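Local coordinates for HTH-type transcriptional regulator AscG (Escherichia coli, PDB 3BRQ), which represses transcription of the cryptic asc operon, as a sequence-specific DNA-binding regulator of the LacI family, at residues F41-M46 with E261-L266; Q53-D58 with L76-I81. One frame throughout, in Å; residues are numbered along the deposited sequence.

Contact 1 (F41-M46 with E261-L266); sequences FHAARM and EIIGRL
I263 meets A43 and M46, filling the gap between two helices that run nearly the same way, crossing at -28° with their axes 9.7 Å apart. Each branch of the isoleucine has its own neighbour. CG1, beside the backbone N, lies against A43 CB at 3.8 Å and carries CD1 to the same methyl; CG2, anti to that N, comes within 3.7 Å of M46 CB. Cut back to an alanine, this position would probably leave A43 CB and M46 CB without the branches that pack on them. One residue on, G264 offers bare backbone: the selenium of selenomethionine M46, swung over it by chi1 and a chi2 of -126°, lies 3.8 Å from G264 N. R265 takes no part in the helix contact and reaches back one turn, its NH2 giving E261 OE2 a 2.6 Å salt bridge at the anti lone pair, 22° out of the guanidinium plane. Beneath the junction lies strand 21-27, where A43 rests on L24 and I263 on L22. The helices thus meet through apolar side chains and the side-chain-free backbone at G264; shape rather than directional bonding sets their fit, and the E261-R265 charge pair is closed within helix 255-270.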
ATOM      1  N   PHE B  41      -8.422  -5.143  -4.496  1.00 27.25           N
ATOM      2  CA  PHE B  41      -8.480  -5.055  -5.952  1.00 27.65           C
ATOM      3  C   PHE B  41      -9.055  -6.330  -6.533  1.00 27.95           C
ATOM      4  O   PHE B  41      -9.943  -6.286  -7.385  1.00 27.57           O
ATOM      5  CB  PHE B  41      -7.098  -4.801  -6.547  1.00 27.06           C
ATOM      6  CG  PHE B  41      -7.102  -4.808  -8.063  1.00 28.62           C
ATOM      7  CD1 PHE B  41      -7.843  -3.862  -8.762  1.00 28.84           C
ATOM      8  CD2 PHE B  41      -6.428  -5.802  -8.769  1.00 29.73           C
ATOM      9  CE1 PHE B  41      -7.896  -3.862 -10.179  1.00 31.11           C
ATOM     10  CE2 PHE B  41      -6.477  -5.835 -10.180  1.00 34.29           C
ATOM     11  CZ  PHE B  41      -7.215  -4.835 -10.891  1.00 31.65           C
ATOM     12  N   HIS B  42      -8.569  -7.478  -6.057  1.00 28.70           N
ATOM     13  CA  HIS B  42      -9.041  -8.744  -6.598  1.00 28.68           C
ATOM     14  C   HIS B  42     -10.420  -9.127  -6.092  1.00 28.23           C
ATOM     15  O   HIS B  42     -11.197  -9.707  -6.834  1.00 28.15           O
ATOM     16  CB  HIS B  42      -8.034  -9.870  -6.372  1.00 29.05           C
ATOM     17  CG  HIS B  42      -6.756  -9.675  -7.119  1.00 31.55           C
ATOM     18  ND1 HIS B  42      -6.664  -9.840  -8.483  1.00 32.82           N
ATOM     19  CD2 HIS B  42      -5.523  -9.307  -6.698  1.00 32.76           C
ATOM     20  CE1 HIS B  42      -5.426  -9.582  -8.872  1.00 34.65           C
ATOM     21  NE2 HIS B  42      -4.716  -9.256  -7.805  1.00 34.63           N
ATOM     22  N   ALA B  43     -10.726  -8.856  -4.825  1.00 26.57           N
ATOM     23  CA  ALA B  43     -12.121  -8.943  -4.375  1.00 25.96           C
ATOM     24  C   ALA B  43     -13.096  -8.093  -5.210  1.00 25.41           C
ATOM     25  O   ALA B  43     -14.139  -8.582  -5.618  1.00 23.74           O
ATOM     26  CB  ALA B  43     -12.252  -8.581  -2.891  1.00 25.77           C
ATOM     27  N   ALA B  44     -12.758  -6.829  -5.422  1.00 25.56           N
ATOM     28  CA  ALA B  44     -13.622  -5.883  -6.179  1.00 26.86           C
ATOM     29  C   ALA B  44     -13.779  -6.360  -7.595  1.00 26.72           C
ATOM     30  O   ALA B  44     -14.870  -6.435  -8.099  1.00 26.59           O
ATOM     31  CB  ALA B  44     -13.021  -4.453  -6.211  1.00 26.10           C
ATOM     32  N   ARG B  45     -12.666  -6.679  -8.236  1.00 27.64           N
ATOM     33  CA  ARG B  45     -12.737  -7.256  -9.569  1.00 29.56           C
ATOM     34  C   ARG B  45     -13.635  -8.516  -9.628  1.00 28.83           C
ATOM     35  O   ARG B  45     -14.503  -8.628 -10.491  1.00 28.38           O
ATOM     36  CB  ARG B  45     -11.321  -7.524 -10.081  1.00 30.32           C
ATOM     37  CG  ARG B  45     -11.153  -7.263 -11.546  1.00 38.54           C
ATOM     38  CD  ARG B  45     -11.347  -5.785 -11.904  1.00 44.60           C
ATOM     39  NE  ARG B  45     -11.742  -5.654 -13.312  1.00 50.80           N
ATOM     40  CZ  ARG B  45     -11.088  -4.944 -14.240  1.00 54.99           C
ATOM     41  NH1 ARG B  45      -9.983  -4.266 -13.921  1.00 55.41           N
ATOM     42  NH2 ARG B  45     -11.547  -4.903 -15.501  1.00 55.01           N
HETATM   43  N   MSE B  46     -13.490  -9.430  -8.676  1.00 28.87           N
HETATM   44  CA  MSE B  46     -14.258 -10.664  -8.753  1.00 30.20           C
HETATM   45  C   MSE B  46     -15.754 -10.411  -8.567  1.00 29.18           C
HETATM   46  O   MSE B  46     -16.584 -10.945  -9.309  1.00 28.78           O
HETATM   47  CB  MSE B  46     -13.775 -11.657  -7.700  1.00 32.29           C
HETATM   48  CG  MSE B  46     -12.837 -12.734  -8.209  1.00 38.76           C
HETATM   49 SE   MSE B  46     -13.605 -14.453  -7.690  0.50 45.14          SE
HETATM   50  CE  MSE B  46     -15.080 -14.468  -9.003  1.00 45.87           C
ATOM     51  N   GLU B 261     -10.124 -17.477  -4.348  1.00 25.47           N
ATOM     52  CA  GLU B 261     -10.732 -18.588  -3.603  1.00 25.04           C
ATOM     53  C   GLU B 261     -11.841 -18.168  -2.649  1.00 24.46           C
ATOM     54  O   GLU B 261     -12.961 -18.621  -2.771  1.00 24.61           O
ATOM     55  CB  GLU B 261      -9.698 -19.354  -2.798  1.00 23.58           C
ATOM     56  CG  GLU B 261     -10.271 -20.602  -2.196  1.00 27.80           C
ATOM     57  CD  GLU B 261     -10.410 -21.721  -3.228  1.00 33.03           C
ATOM     58  OE1 GLU B 261     -10.237 -21.491  -4.461  1.00 33.70           O
ATOM     59  OE2 GLU B 261     -10.665 -22.846  -2.787  1.00 32.14           O
ATOM     60  N   ILE B 262     -11.520 -17.355  -1.642  1.00 24.56           N
ATOM     61  CA  ILE B 262     -12.550 -16.914  -0.686  1.00 23.33           C
ATOM     62  C   ILE B 262     -13.697 -16.131  -1.336  1.00 23.18           C
ATOM     63  O   ILE B 262     -14.854 -16.345  -1.021  1.00 22.27           O
ATOM     64  CB  ILE B 262     -11.901 -16.099   0.496  1.00 23.69           C
ATOM     65  CG1 ILE B 262     -12.836 -16.131   1.735  1.00 21.43           C
ATOM     66  CG2 ILE B 262     -11.509 -14.687   0.030  1.00 24.50           C
ATOM     67  CD1 ILE B 262     -12.133 -15.599   2.978  1.00 22.38           C
ATOM     68  N   ILE B 263     -13.416 -15.216  -2.262  1.00 23.11           N
ATOM     69  CA  ILE B 263     -14.540 -14.494  -2.854  1.00 23.16           C
ATOM     70  C   ILE B 263     -15.324 -15.419  -3.771  1.00 23.82           C
ATOM     71  O   ILE B 263     -16.556 -15.398  -3.791  1.00 23.36           O
ATOM     72  CB  ILE B 263     -14.085 -13.232  -3.623  1.00 24.72           C
ATOM     73  CG1 ILE B 263     -13.438 -12.179  -2.691  1.00 24.73           C
ATOM     74  CG2 ILE B 263     -15.240 -12.645  -4.438  1.00 24.73           C
ATOM     75  CD1 ILE B 263     -14.216 -11.754  -1.450  1.00 28.31           C
ATOM     76  N   GLY B 264     -14.610 -16.249  -4.537  1.00 23.99           N
ATOM     77  CA  GLY B 264     -15.274 -17.192  -5.453  1.00 23.71           C
ATOM     78  C   GLY B 264     -16.182 -18.156  -4.686  1.00 24.04           C
ATOM     79  O   GLY B 264     -17.343 -18.379  -5.082  1.00 23.25           O
ATOM     80  N   ARG B 265     -15.667 -18.700  -3.583  1.00 22.59           N
ATOM     81  CA  ARG B 265     -16.491 -19.530  -2.711  1.00 23.74           C
ATOM     82  C   ARG B 265     -17.698 -18.827  -2.114  1.00 23.87           C
ATOM     83  O   ARG B 265     -18.771 -19.421  -2.047  1.00 25.44           O
ATOM     84  CB  ARG B 265     -15.654 -20.181  -1.614  1.00 23.65           C
ATOM     85  CG  ARG B 265     -14.707 -21.246  -2.172  1.00 30.08           C
ATOM     86  CD  ARG B 265     -14.306 -22.203  -1.070  1.00 40.04           C
ATOM     87  NE  ARG B 265     -13.044 -22.920  -1.316  1.00 47.87           N
ATOM     88  CZ  ARG B 265     -12.368 -23.597  -0.370  1.00 53.43           C
ATOM     89  NH1 ARG B 265     -12.826 -23.639   0.891  1.00 55.51           N
ATOM     90  NH2 ARG B 265     -11.222 -24.222  -0.666  1.00 53.56           N
ATOM     91  N   LEU B 266     -17.553 -17.573  -1.666  1.00 23.66           N
ATOM     92  CA  LEU B 266     -18.708 -16.846  -1.097  1.00 23.34           C
ATOM     93  C   LEU B 266     -19.787 -16.667  -2.134  1.00 23.65           C
ATOM     94  O   LEU B 266     -20.956 -16.876  -1.834  1.00 23.85           O
ATOM     95  CB  LEU B 266     -18.299 -15.483  -0.494  1.00 23.42           C
ATOM     96  CG  LEU B 266     -17.562 -15.506   0.847  1.00 24.91           C
ATOM     97  CD1 LEU B 266     -16.948 -14.092   1.192  1.00 25.66           C
ATOM     98  CD2 LEU B 266     -18.470 -16.015   1.974  1.00 18.58           C
TER

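Contact 2 (Q53-D58 with L76-I81); sequences QLLLAD and LRCDAI
The backbone N of C78 bonds back to L73 O, and that of R77 to L74 O, in a Schellman motif that ends helix 63-75; R77 makes the reversal possible with a positive phi of 62°. The turn delivers C78 and L76 to L55, whose own backbone is hydrogen-bonded to L22 and L24 of strand 21-27. The meeting is made by one methyl. L55 holds CG beside its backbone N, with CD1 fully extended at chi2 -176°, and so sends CD1 out as the foremost atom of the side chain. C78 SG touches that methyl at 3.9 Å. L76 CD1 comes to it more loosely, at 4.4 Å and from a direction about perpendicular to that of the sulfur, so that the methyl sits in the corner between them. The nearest backbones, L55 CA and C78 CA, stay 7.9 Å apart, and side chains alone bridge them. L55 also packs on L76 of the second subunit, whose strand pairs antiparallel with L55, L56 and A57. Within the chain, strand 53-60, helix 63-75 and strand 80-84 form a beta-alpha-beta crossover that passes over strand 21-27, as expected for the Rossmann-like N-terminal subdomain of a LacI-family core.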
ATOM      1  N   GLN B  53     -22.498  -6.277  -5.890  1.00 29.68           N
ATOM      2  CA  GLN B  53     -21.997  -5.041  -5.276  1.00 30.35           C
ATOM      3  C   GLN B  53     -21.061  -5.416  -4.145  1.00 30.70           C
ATOM      4  O   GLN B  53     -21.261  -6.404  -3.440  1.00 30.17           O
ATOM      5  CB  GLN B  53     -23.128  -4.202  -4.698  1.00 31.36           C
ATOM      6  CG  GLN B  53     -24.105  -3.651  -5.737  1.00 35.17           C
ATOM      7  CD  GLN B  53     -23.387  -2.797  -6.809  1.00 40.43           C
ATOM      8  OE1 GLN B  53     -22.440  -2.062  -6.495  1.00 44.71           O
ATOM      9  NE2 GLN B  53     -23.815  -2.925  -8.070  1.00 39.09           N
ATOM     10  N   LEU B  54     -20.055  -4.586  -3.969  1.00 30.09           N
ATOM     11  CA  LEU B  54     -19.077  -4.778  -2.934  1.00 29.88           C
ATOM     12  C   LEU B  54     -19.242  -3.655  -1.907  1.00 29.50           C
ATOM     13  O   LEU B  54     -19.379  -2.475  -2.299  1.00 27.21           O
ATOM     14  CB  LEU B  54     -17.693  -4.676  -3.563  1.00 30.32           C
ATOM     15  CG  LEU B  54     -16.514  -4.973  -2.646  1.00 32.28           C
ATOM     16  CD1 LEU B  54     -16.355  -6.456  -2.571  1.00 33.53           C
ATOM     17  CD2 LEU B  54     -15.289  -4.335  -3.223  1.00 35.56           C
ATOM     18  N   LEU B  55     -19.213  -4.027  -0.626  1.00 26.49           N
ATOM     19  CA  LEU B  55     -19.184  -3.073   0.499  1.00 26.61           C
ATOM     20  C   LEU B  55     -18.001  -3.411   1.414  1.00 25.49           C
ATOM     21  O   LEU B  55     -17.860  -4.559   1.808  1.00 26.49           O
ATOM     22  CB  LEU B  55     -20.472  -3.163   1.341  1.00 26.67           C
ATOM     23  CG  LEU B  55     -21.673  -2.348   0.817  1.00 29.72           C
ATOM     24  CD1 LEU B  55     -22.855  -2.432   1.794  1.00 28.11           C
ATOM     25  CD2 LEU B  55     -21.267  -0.888   0.553  1.00 26.23           C
ATOM     26  N   LEU B  56     -17.142  -2.453   1.730  1.00 24.38           N
ATOM     27  CA  LEU B  56     -16.075  -2.730   2.736  1.00 23.58           C
ATOM     28  C   LEU B  56     -16.347  -1.883   3.973  1.00 22.78           C
ATOM     29  O   LEU B  56     -16.438  -0.683   3.864  1.00 20.13           O
ATOM     30  CB  LEU B  56     -14.708  -2.346   2.177  1.00 23.43           C
ATOM     31  CG  LEU B  56     -13.508  -2.228   3.096  1.00 26.01           C
ATOM     32  CD1 LEU B  56     -13.035  -3.599   3.534  1.00 22.70           C
ATOM     33  CD2 LEU B  56     -12.379  -1.539   2.315  1.00 23.34           C
ATOM     34  N   ALA B  57     -16.416  -2.516   5.140  1.00 20.90           N
ATOM     35  CA  ALA B  57     -16.557  -1.774   6.377  1.00 21.45           C
ATOM     36  C   ALA B  57     -15.230  -1.786   7.155  1.00 21.58           C
ATOM     37  O   ALA B  57     -14.562  -2.823   7.279  1.00 21.20           O
ATOM     38  CB  ALA B  57     -17.742  -2.370   7.242  1.00 19.67           C
ATOM     39  N   ASP B  58     -14.847  -0.621   7.661  1.00 20.58           N
ATOM     40  CA  ASP B  58     -13.715  -0.501   8.553  1.00 19.33           C
ATOM     41  C   ASP B  58     -13.971  -1.436   9.781  1.00 17.24           C
ATOM     42  O   ASP B  58     -14.898  -1.235  10.533  1.00 16.79           O
ATOM     43  CB  ASP B  58     -13.643   0.941   9.032  1.00 19.71           C
ATOM     44  CG  ASP B  58     -12.424   1.239   9.870  1.00 20.12           C
ATOM     45  OD1 ASP B  58     -11.546   0.342   9.974  1.00 19.17           O
ATOM     46  OD2 ASP B  58     -12.387   2.386  10.420  1.00 20.20           O
ATOM     47  N   LEU B  76     -26.976  -4.038   6.936  1.00 24.28           N
ATOM     48  CA  LEU B  76     -27.127  -3.339   5.653  1.00 25.90           C
ATOM     49  C   LEU B  76     -27.598  -4.344   4.597  1.00 27.14           C
ATOM     50  O   LEU B  76     -27.737  -3.998   3.429  1.00 28.10           O
ATOM     51  CB  LEU B  76     -25.830  -2.656   5.249  1.00 25.83           C
ATOM     52  CG  LEU B  76     -25.335  -1.611   6.252  1.00 25.89           C
ATOM     53  CD1 LEU B  76     -23.994  -1.066   5.767  1.00 29.12           C
ATOM     54  CD2 LEU B  76     -26.374  -0.508   6.428  1.00 28.41           C
ATOM     55  N   ARG B  77     -27.892  -5.566   5.033  1.00 27.40           N
ATOM     56  CA  ARG B  77     -28.298  -6.648   4.132  1.00 29.46           C
ATOM     57  C   ARG B  77     -27.229  -7.041   3.110  1.00 28.69           C
ATOM     58  O   ARG B  77     -27.551  -7.334   1.960  1.00 28.84           O
ATOM     59  CB  ARG B  77     -29.628  -6.361   3.396  1.00 31.41           C
ATOM     60  CG  ARG B  77     -30.541  -7.599   3.300  1.00 34.99           C
ATOM     61  CD  ARG B  77     -31.623  -7.485   2.201  1.00 41.08           C
ATOM     62  NE  ARG B  77     -32.425  -6.272   2.303  1.00 43.01           N
ATOM     63  CZ  ARG B  77     -33.746  -6.211   2.079  1.00 46.46           C
ATOM     64  NH1 ARG B  77     -34.440  -7.314   1.769  1.00 46.95           N
ATOM     65  NH2 ARG B  77     -34.382  -5.043   2.178  1.00 42.41           N
ATOM     66  N   CYS B  78     -25.968  -7.074   3.526  1.00 27.87           N
ATOM     67  CA  CYS B  78     -24.994  -7.917   2.826  1.00 27.88           C
ATOM     68  C   CYS B  78     -25.416  -9.381   2.866  1.00 27.53           C
ATOM     69  O   CYS B  78     -25.821  -9.902   3.906  1.00 26.99           O
ATOM     70  CB  CYS B  78     -23.588  -7.772   3.405  1.00 27.77           C
ATOM     71  SG  CYS B  78     -22.927  -6.155   3.055  1.00 32.47           S
ATOM     72  N   ASP B  79     -25.291 -10.042   1.723  1.00 28.31           N
ATOM     73  CA  ASP B  79     -25.722 -11.439   1.552  1.00 28.49           C
ATOM     74  C   ASP B  79     -24.652 -12.460   1.983  1.00 27.56           C
ATOM     75  O   ASP B  79     -24.983 -13.563   2.369  1.00 28.10           O
ATOM     76  CB  ASP B  79     -26.130 -11.644   0.095  1.00 29.70           C
ATOM     77  CG  ASP B  79     -27.206 -10.635  -0.348  1.00 32.66           C
ATOM     78  OD1 ASP B  79     -28.375 -10.899  -0.049  1.00 35.37           O
ATOM     79  OD2 ASP B  79     -26.884  -9.562  -0.917  1.00 32.84           O
ATOM     80  N   ALA B  80     -23.375 -12.059   1.923  1.00 26.78           N
ATOM     81  CA  ALA B  80     -22.234 -12.854   2.376  1.00 23.72           C
ATOM     82  C   ALA B  80     -21.161 -11.934   2.956  1.00 23.10           C
ATOM     83  O   ALA B  80     -21.010 -10.773   2.505  1.00 20.05           O
ATOM     84  CB  ALA B  80     -21.636 -13.610   1.210  1.00 24.63           C
ATOM     85  N   ILE B  81     -20.370 -12.462   3.903  1.00 21.00           N
ATOM     86  CA  ILE B  81     -19.299 -11.643   4.504  1.00 20.53           C
ATOM     87  C   ILE B  81     -17.923 -12.320   4.376  1.00 20.66           C
ATOM     88  O   ILE B  81     -17.790 -13.534   4.598  1.00 20.31           O
ATOM     89  CB  ILE B  81     -19.623 -11.350   5.992  1.00 21.57           C
ATOM     90  CG1 ILE B  81     -21.027 -10.737   6.127  1.00 23.23           C
ATOM     91  CG2 ILE B  81     -18.541 -10.418   6.680  1.00 21.02           C
ATOM     92  CD1 ILE B  81     -21.003  -9.247   5.751  1.00 26.09           C
TER

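Contacts 1 and 2 lie with their centres about 13 Å apart in one lobe, on either face of the parallel sheet that contains strands 21-27, 53-60 and 80-84. Contact 2 is nested inside the loop that contact 1 closes: helix 36-49 leads directly into strand 53-60, whereas helix 255-270 returns after more than 200 residues to complete the same layer. The two contacts meet through the sheet, with A44 packed on L54 and L266 on A80 and I81. Such a return reflects the repeated crossing of the chain between the two lobes of the periplasmic-binding-protein-like fold. Both contacts also border the second subunit, which links this layered packing to the dimer.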